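Local coordinates for protein Serpin48 (Tenebrio molitor, PDB 3OZQ) that specifically inhibits SPE, a serine protease of the insect innate immune response, as a member of the serpin family, at residues A41-R53 with E108-Q120. Numbering follows the deposited sequence.
Sequences AATLLALAQSGCR and EFQKIAVEVYGAQ
With CG of Tyr117 anti to its own carbonyl carbon (chi1 -66°) and CG of Leu47 turned roughly opposite the backbone N (chi1 -156°), the Tyr117 ring comes over Leu47 CA, and Tyr117 CB and CG come against Leu47 CG, where two near-antiparallel helices of the serpin fold pack, their segment axes crossing at 153°. The pair illustrates how an aromatic face can lie against the backbone of a neighbouring helix. The CA of Leu47 sits over the centre of the Tyr117 ring, 3.7 Å from the centroid, a CH-pi contact; Val116 CG1 lies over the opposite face, nearer the rim, so the ring is sandwiched. Ala46 CB meets Tyr117 CE1 at 3.5 Å. Beyond the ring, the branches of Leu47 part: CD1 settles against Ala113 CB at 3.7 Å and also touches Ala119 CB, while CD2 presses on Phe109 CZ, with Ile97 of strand 90-100 packing against both Leu47 and Phe109. Were Tyr117 replaced by alanine, the cover over Leu47 CA would probably be lost and a gap opened beside Ala46 CB. A water joins the segments, donating to Tyr117 O and, at 3.2 Å, to Thr43 OG1, whose hydroxyl also bonds to Ser40 O. Near Phe109 CE1, Ser50 turns its hydroxyl back onto its own helix, where OG donates in the carbonyl plane to a lone pair of Leu47 O at 2.8 Å.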
ATOM      1  N   ALA A  41      -3.335  -2.983  -4.414  1.00 31.67           N
ATOM      2  CA  ALA A  41      -4.555  -2.647  -5.120  1.00 31.98           C
ATOM      3  C   ALA A  41      -4.376  -3.006  -6.600  1.00 33.30           C
ATOM      4  O   ALA A  41      -5.283  -3.557  -7.238  1.00 32.45           O
ATOM      5  CB  ALA A  41      -4.872  -1.168  -4.950  1.00 31.21           C
ATOM      6  N   ALA A  42      -3.201  -2.692  -7.137  1.00 31.90           N
ATOM      7  CA  ALA A  42      -2.905  -2.930  -8.546  1.00 33.10           C
ATOM      8  C   ALA A  42      -2.982  -4.413  -8.898  1.00 32.64           C
ATOM      9  O   ALA A  42      -3.526  -4.777  -9.932  1.00 31.67           O
ATOM     10  CB  ALA A  42      -1.539  -2.359  -8.920  1.00 34.91           C
ATOM     11  N   THR A  43      -2.442  -5.275  -8.044  1.00 30.28           N
ATOM     12  CA  THR A  43      -2.543  -6.705  -8.314  1.00 33.17           C
ATOM     13  C   THR A  43      -3.992  -7.240  -8.252  1.00 34.49           C
ATOM     14  O   THR A  43      -4.362  -8.195  -8.946  1.00 32.64           O
ATOM     15  CB  THR A  43      -1.696  -7.497  -7.333  1.00 32.26           C
ATOM     16  OG1 THR A  43      -2.191  -7.284  -6.008  1.00 33.64           O
ATOM     17  CG2 THR A  43      -0.232  -7.068  -7.435  1.00 33.84           C
ATOM     18  N   LEU A  44      -4.807  -6.641  -7.395  1.00 30.58           N
ATOM     19  CA  LEU A  44      -6.187  -7.076  -7.275  1.00 34.03           C
ATOM     20  C   LEU A  44      -6.965  -6.637  -8.505  1.00 33.14           C
ATOM     21  O   LEU A  44      -7.707  -7.415  -9.117  1.00 32.85           O
ATOM     22  CB  LEU A  44      -6.807  -6.517  -5.993  1.00 29.62           C
ATOM     23  CG  LEU A  44      -8.197  -7.053  -5.668  1.00 35.22           C
ATOM     24  CD1 LEU A  44      -8.208  -8.549  -5.863  1.00 32.50           C
ATOM     25  CD2 LEU A  44      -8.607  -6.679  -4.220  1.00 28.93           C
ATOM     26  N   LEU A  45      -6.759  -5.392  -8.901  1.00 34.88           N
ATOM     27  CA  LEU A  45      -7.426  -4.874 -10.080  1.00 34.00           C
ATOM     28  C   LEU A  45      -6.985  -5.641 -11.340  1.00 39.58           C
ATOM     29  O   LEU A  45      -7.757  -5.804 -12.286  1.00 35.15           O
ATOM     30  CB  LEU A  45      -7.116  -3.396 -10.235  1.00 33.40           C
ATOM     31  CG  LEU A  45      -7.902  -2.701 -11.343  1.00 40.85           C
ATOM     32  CD1 LEU A  45      -9.367  -2.574 -10.968  1.00 38.04           C
ATOM     33  CD2 LEU A  45      -7.308  -1.336 -11.644  1.00 44.04           C
ATOM     34  N   ALA A  46      -5.729  -6.087 -11.361  1.00 37.94           N
ATOM     35  CA  ALA A  46      -5.255  -6.925 -12.457  1.00 37.41           C
ATOM     36  C   ALA A  46      -6.009  -8.273 -12.485  1.00 38.68           C
ATOM     37  O   ALA A  46      -6.331  -8.789 -13.548  1.00 37.33           O
ATOM     38  CB  ALA A  46      -3.740  -7.132 -12.362  1.00 35.00           C
ATOM     39  N   LEU A  47      -6.292  -8.837 -11.313  1.00 36.88           N
ATOM     40  CA  LEU A  47      -7.095 -10.044 -11.231  1.00 37.17           C
ATOM     41  C   LEU A  47      -8.452  -9.756 -11.846  1.00 40.78           C
ATOM     42  O   LEU A  47      -8.916 -10.483 -12.731  1.00 40.73           O
ATOM     43  CB  LEU A  47      -7.285 -10.471  -9.782  1.00 42.89           C
ATOM     44  CG  LEU A  47      -7.590 -11.953  -9.513  1.00 43.90           C
ATOM     45  CD1 LEU A  47      -8.369 -12.116  -8.224  1.00 37.67           C
ATOM     46  CD2 LEU A  47      -8.312 -12.617 -10.658  1.00 44.56           C
ATOM     47  N   ALA A  48      -9.089  -8.689 -11.375  1.00 37.86           N
ATOM     48  CA  ALA A  48     -10.363  -8.251 -11.937  1.00 39.01           C
ATOM     49  C   ALA A  48     -10.288  -8.133 -13.459  1.00 42.06           C
ATOM     50  O   ALA A  48     -11.144  -8.665 -14.196  1.00 36.76           O
ATOM     51  CB  ALA A  48     -10.757  -6.919 -11.346  1.00 29.37           C
ATOM     52  N   GLN A  49      -9.273  -7.408 -13.913  1.00 35.91           N
ATOM     53  CA  GLN A  49      -9.055  -7.145 -15.330  1.00 40.49           C
ATOM     54  C   GLN A  49      -9.059  -8.448 -16.125  1.00 40.43           C
ATOM     55  O   GLN A  49      -9.564  -8.507 -17.246  1.00 43.56           O
ATOM     56  CB  GLN A  49      -7.716  -6.411 -15.511  1.00 41.43           C
ATOM     57  CG  GLN A  49      -7.424  -5.936 -16.929  1.00 48.65           C
ATOM     58  CD  GLN A  49      -5.948  -5.595 -17.141  1.00 54.20           C
ATOM     59  OE1 GLN A  49      -5.255  -5.153 -16.214  1.00 51.55           O
ATOM     60  NE2 GLN A  49      -5.458  -5.810 -18.365  1.00 55.51           N
ATOM     61  N   SER A  50      -8.525  -9.508 -15.537  1.00 36.08           N
ATOM     62  CA  SER A  50      -8.433 -10.754 -16.267  1.00 38.96           C
ATOM     63  C   SER A  50      -9.799 -11.389 -16.546  1.00 46.79           C
ATOM     64  O   SER A  50      -9.928 -12.202 -17.467  1.00 41.15           O
ATOM     65  CB  SER A  50      -7.514 -11.746 -15.567  1.00 41.20           C
ATOM     66  OG  SER A  50      -8.182 -12.434 -14.548  1.00 42.96           O
ATOM     67  N   GLY A  51     -10.800 -11.021 -15.745  1.00 41.03           N
ATOM     68  CA  GLY A  51     -12.150 -11.542 -15.893  1.00 39.35           C
ATOM     69  C   GLY A  51     -13.047 -10.605 -16.668  1.00 40.48           C
ATOM     70  O   GLY A  51     -14.244 -10.862 -16.817  1.00 39.00           O
ATOM     71  N   CYS A  52     -12.471  -9.511 -17.148  1.00 34.32           N
ATOM     72  CA  CYS A  52     -13.192  -8.513 -17.932  1.00 41.11           C
ATOM     73  C   CYS A  52     -12.932  -8.715 -19.417  1.00 46.03           C
ATOM     74  O   CYS A  52     -12.080  -9.515 -19.803  1.00 47.35           O
ATOM     75  CB  CYS A  52     -12.751  -7.094 -17.557  1.00 41.13           C
ATOM     76  SG  CYS A  52     -13.270  -6.515 -15.915  1.00 40.96           S
ATOM     77  N   ARG A  53     -13.641  -7.955 -20.248  1.00 45.85           N
ATOM     78  CA  ARG A  53     -13.528  -8.095 -21.691  1.00 44.56           C
ATOM     79  C   ARG A  53     -13.657  -6.760 -22.394  1.00 46.98           C
ATOM     80  O   ARG A  53     -14.159  -5.794 -21.828  1.00 45.28           O
ATOM     81  CB  ARG A  53     -14.626  -9.025 -22.204  1.00 45.65           C
ATOM     82  CG  ARG A  53     -14.453 -10.467 -21.798  1.00 48.39           C
ATOM     83  CD  ARG A  53     -13.386 -11.122 -22.648  1.00 55.95           C
ATOM     84  NE  ARG A  53     -12.606 -12.118 -21.920  1.00 58.24           N
ATOM     85  CZ  ARG A  53     -13.122 -13.101 -21.191  1.00 57.12           C
ATOM     86  NH1 ARG A  53     -14.441 -13.222 -21.074  1.00 54.25           N
ATOM     87  NH2 ARG A  53     -12.315 -13.961 -20.572  1.00 54.76           N
ATOM     88  N   GLU A 108     -12.549 -21.434 -13.389  1.00 56.14           N
ATOM     89  CA  GLU A 108     -11.327 -20.976 -14.040  1.00 54.70           C
ATOM     90  C   GLU A 108     -10.811 -19.660 -13.454  1.00 57.57           C
ATOM     91  O   GLU A 108      -9.607 -19.390 -13.476  1.00 53.59           O
ATOM     92  CB  GLU A 108     -11.590 -20.780 -15.534  1.00 59.59           C
ATOM     93  CG  GLU A 108     -10.377 -20.320 -16.328  1.00 61.90           C
ATOM     94  CD  GLU A 108     -10.716 -19.901 -17.756  1.00 78.39           C
ATOM     95  OE1 GLU A 108     -11.899 -20.012 -18.156  1.00 81.63           O
ATOM     96  OE2 GLU A 108      -9.793 -19.458 -18.478  1.00 82.78           O
ATOM     97  N   PHE A 109     -11.728 -18.835 -12.953  1.00 55.18           N
ATOM     98  CA  PHE A 109     -11.368 -17.540 -12.386  1.00 51.80           C
ATOM     99  C   PHE A 109     -10.900 -17.733 -10.959  1.00 53.88           C
ATOM    100  O   PHE A 109      -9.944 -17.085 -10.518  1.00 51.24           O
ATOM    101  CB  PHE A 109     -12.551 -16.567 -12.434  1.00 50.27           C
ATOM    102  CG  PHE A 109     -12.190 -15.138 -12.086  1.00 48.96           C
ATOM    103  CD1 PHE A 109     -11.450 -14.354 -12.963  1.00 46.21           C
ATOM    104  CD2 PHE A 109     -12.611 -14.575 -10.894  1.00 46.41           C
ATOM    105  CE1 PHE A 109     -11.123 -13.032 -12.642  1.00 39.16           C
ATOM    106  CE2 PHE A 109     -12.282 -13.258 -10.571  1.00 42.43           C
ATOM    107  CZ  PHE A 109     -11.547 -12.491 -11.452  1.00 41.02           C
ATOM    108  N   GLN A 110     -11.567 -18.626 -10.233  1.00 49.95           N
ATOM    109  CA  GLN A 110     -11.166 -18.907  -8.856  1.00 53.32           C
ATOM    110  C   GLN A 110      -9.772 -19.503  -8.829  1.00 53.16           C
ATOM    111  O   GLN A 110      -9.067 -19.427  -7.830  1.00 48.49           O
ATOM    112  CB  GLN A 110     -12.125 -19.892  -8.203  1.00 55.46           C
ATOM    113  CG  GLN A 110     -13.557 -19.432  -8.133  1.00 53.83           C
ATOM    114  CD  GLN A 110     -14.420 -20.437  -7.418  1.00 59.24           C
ATOM    115  OE1 GLN A 110     -14.892 -20.192  -6.308  1.00 54.30           O
ATOM    116  NE2 GLN A 110     -14.612 -21.591  -8.041  1.00 64.30           N
ATOM    117  N   LYS A 111      -9.399 -20.124  -9.936  1.00 52.53           N
ATOM    118  CA  LYS A 111      -8.143 -20.836 -10.027  1.00 53.60           C
ATOM    119  C   LYS A 111      -7.020 -19.850 -10.322  1.00 51.88           C
ATOM    120  O   LYS A 111      -5.932 -19.937  -9.748  1.00 53.28           O
ATOM    121  CB  LYS A 111      -8.250 -21.903 -11.126  1.00 60.59           C
ATOM    122  CG  LYS A 111      -6.929 -22.514 -11.564  1.00 63.26           C
ATOM    123  CD  LYS A 111      -7.157 -23.661 -12.536  1.00 65.52           C
ATOM    124  CE  LYS A 111      -5.844 -24.333 -12.939  1.00 72.69           C
ATOM    125  NZ  LYS A 111      -6.082 -25.587 -13.717  1.00 77.98           N
ATOM    126  N   ILE A 112      -7.291 -18.903 -11.211  1.00 45.53           N
ATOM    127  CA  ILE A 112      -6.287 -17.928 -11.589  1.00 49.91           C
ATOM    128  C   ILE A 112      -6.041 -16.945 -10.445  1.00 51.41           C
ATOM    129  O   ILE A 112      -4.921 -16.466 -10.252  1.00 47.32           O
ATOM    130  CB  ILE A 112      -6.669 -17.198 -12.893  1.00 51.45           C
ATOM    131  CG1 ILE A 112      -5.455 -16.469 -13.475  1.00 53.92           C
ATOM    132  CG2 ILE A 112      -7.820 -16.247 -12.663  1.00 51.37           C
ATOM    133  CD1 ILE A 112      -5.705 -15.887 -14.851  1.00 51.80           C
ATOM    134  N   ALA A 113      -7.088 -16.671  -9.671  1.00 48.66           N
ATOM    135  CA  ALA A 113      -6.972 -15.847  -8.474  1.00 48.05           C
ATOM    136  C   ALA A 113      -5.896 -16.404  -7.545  1.00 51.08           C
ATOM    137  O   ALA A 113      -4.995 -15.682  -7.098  1.00 46.27           O
ATOM    138  CB  ALA A 113      -8.311 -15.786  -7.748  1.00 46.59           C
ATOM    139  N   VAL A 114      -6.008 -17.695  -7.258  1.00 52.66           N
ATOM    140  CA  VAL A 114      -5.061 -18.391  -6.396  1.00 52.25           C
ATOM    141  C   VAL A 114      -3.691 -18.550  -7.049  1.00 53.16           C
ATOM    142  O   VAL A 114      -2.676 -18.126  -6.501  1.00 52.82           O
ATOM    143  CB  VAL A 114      -5.580 -19.798  -6.035  1.00 55.86           C
ATOM    144  CG1 VAL A 114      -4.524 -20.567  -5.248  1.00 57.02           C
ATOM    145  CG2 VAL A 114      -6.878 -19.697  -5.255  1.00 53.54           C
ATOM    146  N   GLU A 115      -3.669 -19.166  -8.224  1.00 53.80           N
ATOM    147  CA  GLU A 115      -2.411 -19.517  -8.872  1.00 55.31           C
ATOM    148  C   GLU A 115      -1.548 -18.313  -9.264  1.00 54.77           C
ATOM    149  O   GLU A 115      -0.325 -18.354  -9.123  1.00 54.85           O
ATOM    150  CB  GLU A 115      -2.663 -20.450 -10.068  1.00 57.95           C
ATOM    151  CG  GLU A 115      -3.063 -21.866  -9.632  1.00 63.87           C
ATOM    152  CD  GLU A 115      -3.693 -22.708 -10.735  1.00 69.87           C
ATOM    153  OE1 GLU A 115      -3.525 -22.375 -11.930  1.00 71.58           O
ATOM    154  OE2 GLU A 115      -4.366 -23.709 -10.395  1.00 67.98           O
ATOM    155  N   VAL A 116      -2.176 -17.241  -9.733  1.00 49.86           N
ATOM    156  CA  VAL A 116      -1.422 -16.115 -10.274  1.00 49.46           C
ATOM    157  C   VAL A 116      -1.410 -14.865  -9.391  1.00 49.85           C
ATOM    158  O   VAL A 116      -0.356 -14.260  -9.193  1.00 44.61           O
ATOM    159  CB  VAL A 116      -1.936 -15.704 -11.665  1.00 52.00           C
ATOM    160  CG1 VAL A 116      -1.268 -14.416 -12.118  1.00 47.49           C
ATOM    161  CG2 VAL A 116      -1.698 -16.830 -12.676  1.00 55.55           C
ATOM    162  N   TYR A 117      -2.574 -14.477  -8.873  1.00 46.32           N
ATOM    163  CA  TYR A 117      -2.732 -13.133  -8.302  1.00 45.78           C
ATOM    164  C   TYR A 117      -2.793 -13.076  -6.782  1.00 43.58           C
ATOM    165  O   TYR A 117      -3.120 -12.032  -6.216  1.00 47.95           O
ATOM    166  CB  TYR A 117      -3.981 -12.454  -8.861  1.00 45.14           C
ATOM    167  CG  TYR A 117      -3.941 -12.143 -10.331  1.00 45.98           C
ATOM    168  CD1 TYR A 117      -3.596 -10.882 -10.787  1.00 42.26           C
ATOM    169  CD2 TYR A 117      -4.284 -13.109 -11.270  1.00 50.11           C
ATOM    170  CE1 TYR A 117      -3.582 -10.596 -12.142  1.00 42.78           C
ATOM    171  CE2 TYR A 117      -4.262 -12.835 -12.613  1.00 45.88           C
ATOM    172  CZ  TYR A 117      -3.916 -11.577 -13.048  1.00 43.46           C
ATOM    173  OH  TYR A 117      -3.906 -11.315 -14.405  1.00 49.92           O
ATOM    174  N   GLY A 118      -2.486 -14.184  -6.121  1.00 44.17           N
ATOM    175  CA  GLY A 118      -2.478 -14.220  -4.672  1.00 39.51           C
ATOM    176  C   GLY A 118      -3.759 -13.700  -4.046  1.00 44.26           C
ATOM    177  O   GLY A 118      -3.735 -12.959  -3.059  1.00 44.00           O
ATOM    178  N   ALA A 119      -4.886 -14.089  -4.624  1.00 41.07           N
ATOM    179  CA  ALA A 119      -6.183 -13.722  -4.078  1.00 41.75           C
ATOM    180  C   ALA A 119      -7.118 -14.908  -4.254  1.00 49.46           C
ATOM    181  O   ALA A 119      -6.700 -15.972  -4.710  1.00 51.47           O
ATOM    182  CB  ALA A 119      -6.729 -12.509  -4.799  1.00 40.82           C
ATOM    183  N   GLN A 120      -8.381 -14.738  -3.886  1.00 45.18           N
ATOM    184  CA  GLN A 120      -9.379 -15.735  -4.256  1.00 42.67           C
ATOM    185  C   GLN A 120     -10.709 -15.105  -4.613  1.00 44.54           C
ATOM    186  O   GLN A 120     -10.870 -13.893  -4.507  1.00 38.88           O
ATOM    187  CB  GLN A 120      -9.519 -16.801  -3.181  1.00 45.88           C
ATOM    188  CG  GLN A 120     -10.130 -16.349  -1.915  1.00 45.86           C
ATOM    189  CD  GLN A 120      -9.924 -17.366  -0.821  1.00 48.95           C
ATOM    190  OE1 GLN A 120     -10.794 -17.572   0.026  1.00 47.43           O
ATOM    191  NE2 GLN A 120      -8.760 -18.008  -0.831  1.00 50.48           N
TER
HETATM  192  O   HOH W   1      -4.271  -9.628  -5.260  1.00 37.53           O